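Local structure of endo-alpha-(1->5)-L-arabinanase (Bacillus licheniformis, 6B7K) at residues 216-222 with 258-263; 234-238 with 294-298; 152-156 with 193-197; 70-74 with 104-108. The protein probably catalyses the endohydrolysis of (1->5)-alpha-arabinofuranosidic linkages in (1->5)-arabinans as a calcium-containing family 43 glycoside hydrolase. All coordinates share one frame; numbering follows the deposited sequence.

How the contacts relate
From the N terminus, contact 4 comes first, closing the loop from the short helix 69-72 to strand 106-113 of the sheet spanning 81-130. Contact 3 follows in series and brings strand 151-155 against strand 191-199, the first strand of the next propeller blade. Contacts 1 and 2 cross, since segment 234-238 lies between the two segments of contact 1 and 294-298 lies beyond them; both join the last two blades, with centres about 22 Å apart. Contact 3 touches all the others: Phe-155 packs on Ile-108 of contact 4, Asn-195 and Ala-193 probably hydrogen-bond to Gln-263 of contact 1, and Ile-196 meets Tyr-234 of contact 2.

Contact 1 (216-222 with 258-263); sequences VDSTYKI and KGPGHQ
Tyr-220 lies against the backbone of residues 259-262, its ring meeting peptide groups and bare alpha carbons. Tyr-220 CD2 is 3.4 Å from Gly-261 CA, and Tyr-220 CE2 comes within 3.6 Å of His-262 N, while Gly-259 O stands at the ring edge in its plane. The absence of side chains suits this fit: a beta carbon on Gly-261 would probably run into the Tyr-220 ring, and Gly-259 has a positive phi besides.

No hydrogen bond joins the segments. The polar contact that comes nearest to one is a CA-H...O approach from Gly-259 CA to Tyr-220 O, 3.3 Å long with 148° at the hydrogen; Pro-260, next to the same carbonyl, has no N-H to give. This lack of backbone pairing fits the five-bladed beta-propeller of family 43, in which strand 221-227 belongs to one blade and strand 257-266 opens the next.

Aliphatic contacts lie toward the two ends of the contact. Ile-222 and Gln-263 lie alongside one another, head to tail, with Ile-222 CD1 3.8 Å from Gln-263 CB, and the same methyl is 4.3 Å from Pro-260 CB. At the other end Lys-258 CD packs 3.6 Å from Val-216 CG1. The lysine chain then bends at chi3 (74°) and chi4, taking NZ off to Asn-254 O.

Three side chains connect to the active-site region. Gln-263 NE2 bonds to Ala-193 O and probably to Asn-195 OD1, while OE1 bonds to Ser-208 OG. Tyr-220 OH makes a weak hydrogen bond to Glu-192, the predicted proton donor, and the His-262 imidazole, predicted to serve substrate recognition, lies beside calcium and Asp-23.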
loop_
_atom_site.group_PDB
_atom_site.type_symbol
_atom_site.label_atom_id
_atom_site.label_comp_id
_atom_site.label_asym_id
_atom_site.label_seq_id
_atom_site.Cartn_x
_atom_site.Cartn_y
_atom_site.Cartn_z
ATOM N N VAL A 216 -6.564 4.460 -18.681
ATOM C CA VAL A 216 -5.519 4.882 -19.614
ATOM C C VAL A 216 -5.138 6.337 -19.386
ATOM O O VAL A 216 -3.972 6.716 -19.544
ATOM C CB VAL A 216 -5.979 4.653 -21.072
ATOM C CG1 VAL A 216 -4.994 5.264 -22.061
ATOM C CG2 VAL A 216 -6.137 3.189 -21.356
ATOM N N ASP A 217 -6.101 7.169 -18.999
ATOM C CA ASP A 217 -5.891 8.603 -18.864
ATOM C C ASP A 217 -5.502 9.034 -17.452
ATOM O O ASP A 217 -5.399 10.236 -17.197
ATOM C CB ASP A 217 -7.150 9.356 -19.297
ATOM C CG ASP A 217 -7.185 9.622 -20.781
ATOM O OD1 ASP A 217 -6.163 9.377 -21.457
ATOM O OD2 ASP A 217 -8.237 10.079 -21.271
ATOM N N SER A 218 -5.274 8.098 -16.539
ATOM C CA SER A 218 -4.998 8.464 -15.158
ATOM C C SER A 218 -3.576 8.987 -14.999
ATOM O O SER A 218 -2.628 8.442 -15.571
ATOM C CB SER A 218 -5.224 7.269 -14.232
ATOM O OG SER A 218 -4.466 6.146 -14.642
ATOM N N THR A 219 -3.436 10.055 -14.218
ATOM C CA THR A 219 -2.131 10.619 -13.876
ATOM C C THR A 219 -1.701 10.020 -12.547
ATOM O O THR A 219 -2.113 10.484 -11.485
ATOM C CB THR A 219 -2.198 12.138 -13.790
ATOM O OG1 THR A 219 -3.090 12.514 -12.732
ATOM C CG2 THR A 219 -2.707 12.738 -15.100
ATOM N N TYR A 220 -0.909 8.962 -12.598
ATOM C CA TYR A 220 -0.479 8.281 -11.391
ATOM C C TYR A 220 1.031 8.116 -11.453
ATOM O O TYR A 220 1.565 7.624 -12.454
ATOM C CB TYR A 220 -1.182 6.919 -11.254
ATOM C CG TYR A 220 -1.644 6.534 -9.853
ATOM C CD1 TYR A 220 -1.791 7.488 -8.855
ATOM C CD2 TYR A 220 -1.938 5.207 -9.537
ATOM C CE1 TYR A 220 -2.216 7.133 -7.581
ATOM C CE2 TYR A 220 -2.359 4.844 -8.266
ATOM C CZ TYR A 220 -2.493 5.808 -7.295
ATOM O OH TYR A 220 -2.918 5.439 -6.040
ATOM N N LYS A 221 1.715 8.511 -10.385
ATOM C CA LYS A 221 3.166 8.463 -10.337
ATOM C C LYS A 221 3.609 7.788 -9.049
ATOM O O LYS A 221 2.820 7.582 -8.125
ATOM C CB LYS A 221 3.771 9.866 -10.448
ATOM C CG LYS A 221 3.479 10.552 -11.765
ATOM C CD LYS A 221 3.828 12.022 -11.670
ATOM C CE LYS A 221 3.342 12.775 -12.889
ATOM N NZ LYS A 221 1.861 12.705 -13.000
ATOM N N ILE A 222 4.890 7.433 -9.002
ATOM C CA ILE A 222 5.511 6.822 -7.833
ATOM C C ILE A 222 6.708 7.677 -7.447
ATOM O O ILE A 222 7.629 7.862 -8.254
ATOM C CB ILE A 222 5.942 5.371 -8.102
ATOM C CG1 ILE A 222 4.718 4.491 -8.368
ATOM C CG2 ILE A 222 6.752 4.831 -6.933
ATOM C CD1 ILE A 222 5.064 3.071 -8.747
ATOM N N LYS A 258 0.328 2.994 -18.270
ATOM C CA LYS A 258 0.009 4.372 -17.940
ATOM C C LYS A 258 -0.431 4.466 -16.486
ATOM O O LYS A 258 -1.110 3.570 -15.974
ATOM C CB LYS A 258 -1.087 4.914 -18.860
ATOM C CG LYS A 258 -0.971 4.420 -20.294
ATOM C CD LYS A 258 -1.506 5.439 -21.283
ATOM C CE LYS A 258 -0.547 6.608 -21.449
ATOM N NZ LYS A 258 0.745 6.180 -22.052
ATOM N N GLY A 259 -0.032 5.550 -15.831
ATOM C CA GLY A 259 -0.379 5.801 -14.453
ATOM C C GLY A 259 -0.052 4.666 -13.497
ATOM O O GLY A 259 -0.947 4.021 -12.943
ATOM N N PRO A 260 1.234 4.405 -13.275
ATOM C CA PRO A 260 1.609 3.416 -12.260
ATOM C C PRO A 260 1.414 3.981 -10.864
ATOM O O PRO A 260 1.551 5.184 -10.632
ATOM C CB PRO A 260 3.093 3.153 -12.549
ATOM C CG PRO A 260 3.366 3.787 -13.889
ATOM C CD PRO A 260 2.413 4.926 -13.983
ATOM N N GLY A 261 1.094 3.104 -9.922
ATOM C CA GLY A 261 0.907 3.573 -8.563
ATOM C C GLY A 261 0.523 2.460 -7.614
ATOM O O GLY A 261 0.599 1.275 -7.942
ATOM N N HIS A 262 0.068 2.891 -6.433
ATOM C CA HIS A 262 -0.091 2.070 -5.237
ATOM C C HIS A 262 0.940 0.953 -5.186
ATOM O O HIS A 262 0.600 -0.231 -5.275
ATOM C CB HIS A 262 -1.499 1.493 -5.130
ATOM C CG HIS A 262 -1.884 1.153 -3.724
ATOM N ND1 HIS A 262 -1.261 0.153 -3.007
ATOM C CD2 HIS A 262 -2.801 1.699 -2.893
ATOM C CE1 HIS A 262 -1.788 0.089 -1.797
ATOM N NE2 HIS A 262 -2.722 1.019 -1.702
ATOM N N GLN A 263 2.201 1.333 -5.040
ATOM C CA GLN A 263 3.308 0.398 -5.035
ATOM C C GLN A 263 3.509 -0.196 -3.644
ATOM O O GLN A 263 2.899 0.222 -2.656
ATOM C CB GLN A 263 4.590 1.088 -5.497
ATOM C CG GLN A 263 5.224 1.976 -4.434
ATOM C CD GLN A 263 4.302 3.086 -3.962
ATOM O OE1 GLN A 263 3.622 3.728 -4.762
ATOM N NE2 GLN A 263 4.265 3.306 -2.654
#

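Contact 2 (234-238 with 294-298); sequences YYDKS and DSQGW
The indole of Trp-298 carries the aliphatic chain of Lys-237 on one face and has the backbone of residues 235-236 round its far end. Lys-237 CG makes a CH-pi contact, 4.0 Å from the centroid of the five-membered ring of Trp-298 and only 15° off its normal. At the edge, in the ring plane, is Tyr-235 O, 3.7 Å from Trp-298 CH2, whereas Asp-236 O approaches that carbon obliquely. Arg-226 adds a cation-pi interaction with the indole.

Beyond CG the lysine is fully extended (chi2 -179°), and it runs back over the indole against the direction of the tryptophan side chain. Lys-237 CE therefore arrives 3.7 Å from Trp-298 CB, and NZ reaches the carboxylate of Asp-294 in a long salt bridge, 3.9 Å from NZ to Asp-294 OD2. An alanine in place of Trp-298 is likely to leave the Lys-237 chain without the surface it lies on and Arg-226 without its aromatic partner.

Both segments are loops of adjacent propeller blades, well away from the annotated sites: 234-238 leads from strand 221-227 to strand 248-251, while the loop 294-298 turns strand 284-293 back into strand 299-300. This second loop is a type I turn from Asp-294 to Gly-297 combined with an Asx turn. Asp-294 OD1 accepts Gln-296 N at 3.0 Å. It also accepts Trp-298 N, 2.7 Å from Asp-294 OD1, and the two donors come from opposite faces of the carboxylate plane. This double grip steadies the carboxylate while OD2 faces the lysine, and Asp-294 N bonds to Trp-298 O at the base of the turn.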
loop_
_atom_site.group_PDB
_atom_site.type_symbol
_atom_site.label_atom_id
_atom_site.label_comp_id
_atom_site.label_asym_id
_atom_site.label_seq_id
_atom_site.Cartn_x
_atom_site.Cartn_y
_atom_site.Cartn_z
ATOM N N TYR A 234 11.422 13.578 5.607
ATOM C CA TYR A 234 11.752 12.841 4.394
ATOM C C TYR A 234 12.104 13.813 3.274
ATOM O O TYR A 234 11.375 14.780 3.031
ATOM C CB TYR A 234 10.589 11.943 3.978
ATOM C CG TYR A 234 10.378 10.761 4.895
ATOM C CD1 TYR A 234 9.594 10.873 6.034
ATOM C CD2 TYR A 234 10.963 9.530 4.621
ATOM C CE1 TYR A 234 9.399 9.795 6.875
ATOM C CE2 TYR A 234 10.772 8.447 5.456
ATOM C CZ TYR A 234 9.988 8.585 6.581
ATOM O OH TYR A 234 9.791 7.514 7.420
ATOM N N TYR A 235 13.216 13.551 2.591
ATOM C CA TYR A 235 13.758 14.467 1.601
ATOM C C TYR A 235 13.900 13.792 0.243
ATOM O O TYR A 235 13.865 12.566 0.122
ATOM C CB TYR A 235 15.122 15.011 2.033
ATOM C CG TYR A 235 15.059 15.982 3.184
ATOM C CD1 TYR A 235 14.461 17.227 3.034
ATOM C CD2 TYR A 235 15.611 15.661 4.418
ATOM C CE1 TYR A 235 14.407 18.121 4.083
ATOM C CE2 TYR A 235 15.562 16.548 5.472
ATOM C CZ TYR A 235 14.961 17.776 5.300
ATOM O OH TYR A 235 14.913 18.661 6.346
ATOM N N ASP A 236 14.081 14.629 -0.778
ATOM C CA ASP A 236 14.288 14.193 -2.147
ATOM C C ASP A 236 15.777 14.090 -2.462
ATOM O O ASP A 236 16.643 14.351 -1.624
ATOM C CB ASP A 236 13.625 15.165 -3.120
ATOM C CG ASP A 236 12.176 14.847 -3.354
ATOM O OD1 ASP A 236 11.728 13.788 -2.869
ATOM O OD2 ASP A 236 11.489 15.650 -4.019
ATOM N N LYS A 237 16.077 13.703 -3.704
ATOM C CA LYS A 237 17.416 13.921 -4.231
ATOM C C LYS A 237 17.713 15.408 -4.341
ATOM O O LYS A 237 18.881 15.815 -4.316
ATOM C CB LYS A 237 17.566 13.247 -5.596
ATOM C CG LYS A 237 17.466 11.729 -5.563
ATOM C CD LYS A 237 17.645 11.143 -6.954
ATOM C CE LYS A 237 17.756 9.630 -6.910
ATOM N NZ LYS A 237 17.875 9.039 -8.272
ATOM N N SER A 238 16.670 16.230 -4.460
ATOM C CA SER A 238 16.799 17.679 -4.499
ATOM C C SER A 238 16.838 18.307 -3.112
ATOM O O SER A 238 17.151 19.498 -2.997
ATOM C CB SER A 238 15.637 18.292 -5.292
ATOM O OG SER A 238 14.396 18.039 -4.652
ATOM N N ASP A 294 21.174 2.876 -6.159
ATOM C CA ASP A 294 22.326 3.457 -6.841
ATOM C C ASP A 294 23.505 3.643 -5.892
ATOM O O ASP A 294 23.526 3.072 -4.797
ATOM C CB ASP A 294 21.947 4.789 -7.502
ATOM C CG ASP A 294 21.398 5.813 -6.515
ATOM O OD1 ASP A 294 21.545 5.628 -5.288
ATOM O OD2 ASP A 294 20.809 6.815 -6.976
ATOM N N SER A 295 24.490 4.444 -6.306
ATOM C CA SER A 295 25.669 4.660 -5.477
ATOM C C SER A 295 25.354 5.430 -4.202
ATOM O O SER A 295 26.132 5.357 -3.244
ATOM C CB SER A 295 26.747 5.397 -6.275
ATOM O OG SER A 295 27.193 4.617 -7.370
ATOM N N GLN A 296 24.240 6.160 -4.164
ATOM C CA GLN A 296 23.839 6.916 -2.986
ATOM C C GLN A 296 22.752 6.218 -2.182
ATOM O O GLN A 296 22.204 6.817 -1.252
ATOM C CB GLN A 296 23.367 8.318 -3.381
ATOM C CG GLN A 296 24.472 9.260 -3.822
ATOM C CD GLN A 296 25.013 8.920 -5.193
ATOM O OE1 GLN A 296 24.306 8.359 -6.032
ATOM N NE2 GLN A 296 26.278 9.246 -5.427
ATOM N N GLY A 297 22.423 4.974 -2.520
ATOM C CA GLY A 297 21.402 4.241 -1.802
ATOM C C GLY A 297 19.978 4.567 -2.187
ATOM O O GLY A 297 19.052 4.094 -1.519
ATOM N N TRP A 298 19.766 5.358 -3.241
ATOM C CA TRP A 298 18.413 5.689 -3.661
ATOM C C TRP A 298 17.811 4.555 -4.490
ATOM O O TRP A 298 18.524 3.860 -5.216
ATOM C CB TRP A 298 18.408 6.977 -4.477
ATOM C CG TRP A 298 18.800 8.186 -3.690
ATOM C CD1 TRP A 298 20.041 8.744 -3.611
ATOM C CD2 TRP A 298 17.944 8.991 -2.869
ATOM N NE1 TRP A 298 20.013 9.847 -2.793
ATOM C CE2 TRP A 298 18.737 10.020 -2.326
ATOM C CE3 TRP A 298 16.585 8.943 -2.544
ATOM C CZ2 TRP A 298 18.215 10.994 -1.475
ATOM C CZ3 TRP A 298 16.070 9.910 -1.698
ATOM C CH2 TRP A 298 16.882 10.921 -1.175
#

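Contact 3 (152-156 with 193-197); sequences WLSFG and APNIT
Ser-154 points at the strand opposite and fits between Pro-194 and Ile-196, which both point back at it. The serine is touched by the end of the isoleucine: Ile-196 CD1 lies 3.7 Å from Ser-154 CB, and Ile-196 CG1 is 3.8 Å from Ser-154 OG. With chi1 at -46°, CG1 of Ile-196 stands anti to the carbonyl carbon and sends CD1 across to the serine. Ile-196 also rests on Val-144 and Leu-205. On the proline side, Ser-154 OG is 3.7 Å from Pro-194 O, which is an approach without a hydrogen bond. An alanine in place of Ile-196 would probably open a gap beside Ser-154 CB and leave Val-144 and Leu-205 with less apolar surface to pack on.

Pro-194 works against backbone. Its ring corner CG is 3.7 Å from Phe-155 CA and reaches the carbonyl of the same residue, and Pro-194 CD is 4.0 Å from Gly-156 O. The Phe-155 ring is turned the other way, so the proline meets the strand behind it and not the aromatic group.

The two strands run roughly antiparallel, their directions 150° apart and their axes 6.2 Å from each other at the closest point, yet no hydrogen bond links them. They belong to different blades of the five-bladed beta-propeller. Strand 151-155 has its backbone partners in strands 142-145 and 162-167, and strand 191-199 pairs with 202-209. On the reverse side of the latter, Asn-195 leans on Asp-142 and Asp-264, two of the calcium-site aspartates, its amide probably bonding to Gln-263, and Ala-193 touches His-262 of strand 257-266.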
loop_
_atom_site.group_PDB
_atom_site.type_symbol
_atom_site.label_atom_id
_atom_site.label_comp_id
_atom_site.label_asym_id
_atom_site.label_seq_id
_atom_site.Cartn_x
_atom_site.Cartn_y
_atom_site.Cartn_z
ATOM N N TRP A 152 5.446 -0.120 12.936
ATOM C CA TRP A 152 4.827 1.163 12.635
ATOM C C TRP A 152 3.821 0.972 11.508
ATOM O O TRP A 152 3.921 0.034 10.710
ATOM C CB TRP A 152 5.859 2.221 12.219
ATOM C CG TRP A 152 6.874 2.556 13.265
ATOM C CD1 TRP A 152 7.872 1.750 13.727
ATOM C CD2 TRP A 152 7.013 3.803 13.955
ATOM N NE1 TRP A 152 8.612 2.412 14.674
ATOM C CE2 TRP A 152 8.107 3.675 14.832
ATOM C CE3 TRP A 152 6.315 5.013 13.922
ATOM C CZ2 TRP A 152 8.519 4.708 15.669
ATOM C CZ3 TRP A 152 6.724 6.039 14.754
ATOM C CH2 TRP A 152 7.816 5.880 15.616
ATOM N N LEU A 153 2.847 1.879 11.441
ATOM C CA LEU A 153 1.834 1.857 10.392
ATOM C C LEU A 153 1.765 3.229 9.739
ATOM O O LEU A 153 1.512 4.231 10.415
ATOM C CB LEU A 153 0.461 1.462 10.948
ATOM C CG LEU A 153 -0.645 1.307 9.900
ATOM C CD1 LEU A 153 -0.423 0.053 9.070
ATOM C CD2 LEU A 153 -2.026 1.295 10.545
ATOM N N SER A 154 1.992 3.272 8.430
ATOM C CA SER A 154 1.807 4.475 7.632
ATOM C C SER A 154 0.560 4.322 6.774
ATOM O O SER A 154 0.299 3.243 6.233
ATOM C CB SER A 154 3.021 4.742 6.741
ATOM O OG SER A 154 3.164 3.727 5.765
ATOM N N PHE A 155 -0.207 5.400 6.653
ATOM C CA PHE A 155 -1.442 5.379 5.877
ATOM C C PHE A 155 -1.729 6.791 5.387
ATOM O O PHE A 155 -0.921 7.709 5.565
ATOM C CB PHE A 155 -2.598 4.814 6.713
ATOM C CG PHE A 155 -2.904 5.617 7.941
ATOM C CD1 PHE A 155 -2.203 5.405 9.117
ATOM C CD2 PHE A 155 -3.894 6.584 7.923
ATOM C CE1 PHE A 155 -2.482 6.144 10.251
ATOM C CE2 PHE A 155 -4.178 7.326 9.054
ATOM C CZ PHE A 155 -3.471 7.106 10.220
ATOM N N GLY A 156 -2.889 6.967 4.763
ATOM C CA GLY A 156 -3.332 8.281 4.330
ATOM C C GLY A 156 -3.683 8.337 2.858
ATOM O O GLY A 156 -3.167 7.573 2.040
ATOM N N ALA A 193 -1.240 5.924 -0.737
ATOM C CA ALA A 193 -0.581 4.633 -0.895
ATOM C C ALA A 193 0.869 4.619 -0.398
ATOM O O ALA A 193 1.783 4.267 -1.149
ATOM C CB ALA A 193 -0.648 4.187 -2.349
ATOM N N PRO A 194 1.108 4.969 0.863
ATOM C CA PRO A 194 2.486 5.026 1.351
ATOM C C PRO A 194 3.002 3.660 1.767
ATOM O O PRO A 194 2.257 2.806 2.250
ATOM C CB PRO A 194 2.382 5.959 2.561
ATOM C CG PRO A 194 1.024 5.653 3.112
ATOM C CD PRO A 194 0.143 5.307 1.926
ATOM N N ASN A 195 4.301 3.456 1.562
ATOM C CA ASN A 195 4.976 2.296 2.131
ATOM C C ASN A 195 6.401 2.698 2.485
ATOM O O ASN A 195 7.070 3.379 1.702
ATOM C CB ASN A 195 4.950 1.091 1.175
ATOM C CG ASN A 195 5.769 1.308 -0.077
ATOM O OD1 ASN A 195 5.257 1.768 -1.099
ATOM N ND2 ASN A 195 7.049 0.960 -0.011
ATOM N N ILE A 196 6.847 2.294 3.674
ATOM C CA ILE A 196 8.139 2.691 4.220
ATOM C C ILE A 196 9.007 1.452 4.378
ATOM O O ILE A 196 8.515 0.385 4.761
ATOM C CB ILE A 196 7.985 3.415 5.574
ATOM C CG1 ILE A 196 6.882 4.469 5.499
ATOM C CG2 ILE A 196 9.301 4.044 5.998
ATOM C CD1 ILE A 196 6.644 5.185 6.805
ATOM N N THR A 197 10.300 1.596 4.089
ATOM C CA THR A 197 11.255 0.517 4.281
ATOM C C THR A 197 12.583 1.090 4.753
ATOM O O THR A 197 12.962 2.205 4.388
ATOM C CB THR A 197 11.466 -0.297 2.996
ATOM O OG1 THR A 197 12.485 -1.282 3.216
ATOM C CG2 THR A 197 11.874 0.608 1.847
#

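Contact 4 (70-74 with 104-108); sequences KMYVP and NTSAI
Val-73 reaches across to Thr-105 and Ala-107 with both its methyl groups, and these three residues make most of the contact. Val-73 CG1, anti to its own N (chi1 -172°), comes 3.2 Å from Thr-105 O. The other methyl lies farther along the partner strand, where Val-73 CG2 is 3.7 Å from Ala-107 CB and also rests on the peptide between Ser-106 and Ala-107.

Thr-105 returns the contact through its methyl. Thr-105 CG2 packs 3.4 Å from Tyr-72 O, a carbonyl at the end of the helix; the residue itself is the centre of an inverse gamma turn, which leads the chain into strand 106-113.

Ala-107 offers one methyl to two neighbours, since besides Val-73 it meets the stem of the tyrosine, with Tyr-72 CB 4.2 Å from Ala-107 CB. The rest of the Tyr-72 side chain extends past the contact toward strand 122-130, where it meets Arg-129.

Segment 70-74 carries the end of helix 69-72, and Val-73 is where the chain leaves helical geometry. The chain beyond the helix is linked back to it by Lys-70 NZ, which bonds to Pro-74 O at 3.1 Å from above the carbonyl plane. The helix end thus sits against the entry of strand 106-113, in the four-stranded sheet of one propeller blade.

Ser-106, between the two residues facing the helix, points away and bonds to Asn-137, predicted to bind substrate. Across the contact there are neither hydrogen bonds nor paired charges; methyl groups meet one another and peptide carbonyls, so between these segments shape complementarity probably matters more than directional bonding.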
loop_
_atom_site.group_PDB
_atom_site.type_symbol
_atom_site.label_atom_id
_atom_site.label_comp_id
_atom_site.label_asym_id
_atom_site.label_seq_id
_atom_site.Cartn_x
_atom_site.Cartn_y
_atom_site.Cartn_z
ATOM N N LYS A 70 -20.079 -2.160 9.262
ATOM C CA LYS A 70 -21.256 -1.300 9.260
ATOM C C LYS A 70 -21.278 -0.341 10.443
ATOM O O LYS A 70 -21.995 0.663 10.394
ATOM C CB LYS A 70 -22.528 -2.153 9.260
ATOM C CG LYS A 70 -22.838 -2.827 7.930
ATOM C CD LYS A 70 -23.439 -1.840 6.941
ATOM C CE LYS A 70 -24.717 -1.215 7.490
ATOM N NZ LYS A 70 -25.319 -0.235 6.545
ATOM N N MET A 71 -20.519 -0.625 11.503
ATOM C CA MET A 71 -20.491 0.275 12.652
ATOM C C MET A 71 -19.735 1.558 12.333
ATOM O O MET A 71 -20.226 2.662 12.593
ATOM C CB MET A 71 -19.857 -0.420 13.855
ATOM C CG MET A 71 -20.800 -1.287 14.656
ATOM S SD MET A 71 -19.973 -1.956 16.109
ATOM C CE MET A 71 -19.626 -0.456 17.027
ATOM N N TYR A 72 -18.532 1.432 11.777
ATOM C CA TYR A 72 -17.664 2.580 11.557
ATOM C C TYR A 72 -17.721 3.119 10.135
ATOM O O TYR A 72 -17.543 4.325 9.938
ATOM C CB TYR A 72 -16.219 2.217 11.918
ATOM C CG TYR A 72 -16.070 1.743 13.348
ATOM C CD1 TYR A 72 -16.314 2.603 14.412
ATOM C CD2 TYR A 72 -15.696 0.439 13.635
ATOM C CE1 TYR A 72 -16.184 2.178 15.721
ATOM C CE2 TYR A 72 -15.564 0.005 14.942
ATOM C CZ TYR A 72 -15.810 0.879 15.980
ATOM O OH TYR A 72 -15.680 0.459 17.284
ATOM N N VAL A 73 -17.962 2.263 9.146
ATOM C CA VAL A 73 -18.202 2.703 7.773
ATOM C C VAL A 73 -19.503 2.065 7.291
ATOM O O VAL A 73 -19.472 1.073 6.551
ATOM C CB VAL A 73 -17.019 2.352 6.853
ATOM C CG1 VAL A 73 -17.200 2.993 5.486
ATOM C CG2 VAL A 73 -15.707 2.801 7.476
ATOM N N PRO A 74 -20.665 2.591 7.693
ATOM C CA PRO A 74 -21.933 1.946 7.305
ATOM C C PRO A 74 -22.160 1.881 5.803
ATOM O O PRO A 74 -22.662 0.869 5.298
ATOM C CB PRO A 74 -22.988 2.821 7.995
ATOM C CG PRO A 74 -22.263 3.474 9.123
ATOM C CD PRO A 74 -20.871 3.708 8.628
ATOM N N ASN A 104 -14.597 10.280 3.161
ATOM C CA ASN A 104 -13.701 10.320 4.305
ATOM C C ASN A 104 -14.067 9.322 5.390
ATOM O O ASN A 104 -13.199 8.963 6.191
ATOM C CB ASN A 104 -13.681 11.737 4.905
ATOM C CG ASN A 104 -12.441 12.013 5.751
ATOM O OD1 ASN A 104 -11.885 13.108 5.709
ATOM N ND2 ASN A 104 -12.010 11.020 6.530
ATOM N N THR A 105 -15.319 8.876 5.452
ATOM C CA THR A 105 -15.695 7.875 6.438
ATOM C C THR A 105 -14.997 6.560 6.120
ATOM O O THR A 105 -15.527 5.727 5.377
ATOM C CB THR A 105 -17.212 7.695 6.474
ATOM O OG1 THR A 105 -17.838 8.981 6.572
ATOM C CG2 THR A 105 -17.607 6.860 7.673
ATOM N N SER A 106 -13.797 6.373 6.663
ATOM C CA SER A 106 -12.989 5.201 6.375
ATOM C C SER A 106 -12.515 4.567 7.674
ATOM O O SER A 106 -12.504 5.197 8.734
ATOM C CB SER A 106 -11.788 5.556 5.500
ATOM O OG SER A 106 -12.190 6.336 4.389
ATOM N N ALA A 107 -12.119 3.301 7.572
ATOM C CA ALA A 107 -11.632 2.553 8.723
ATOM C C ALA A 107 -10.665 1.488 8.237
ATOM O O ALA A 107 -10.946 0.794 7.257
ATOM C CB ALA A 107 -12.787 1.911 9.494
ATOM N N ILE A 108 -9.530 1.369 8.915
ATOM C CA ILE A 108 -8.541 0.341 8.616
ATOM C C ILE A 108 -8.741 -0.817 9.582
ATOM O O ILE A 108 -8.750 -0.623 10.803
ATOM C CB ILE A 108 -7.109 0.894 8.708
ATOM C CG1 ILE A 108 -6.875 1.946 7.624
ATOM C CG2 ILE A 108 -6.098 -0.237 8.584
ATOM C CD1 ILE A 108 -5.515 2.614 7.683
#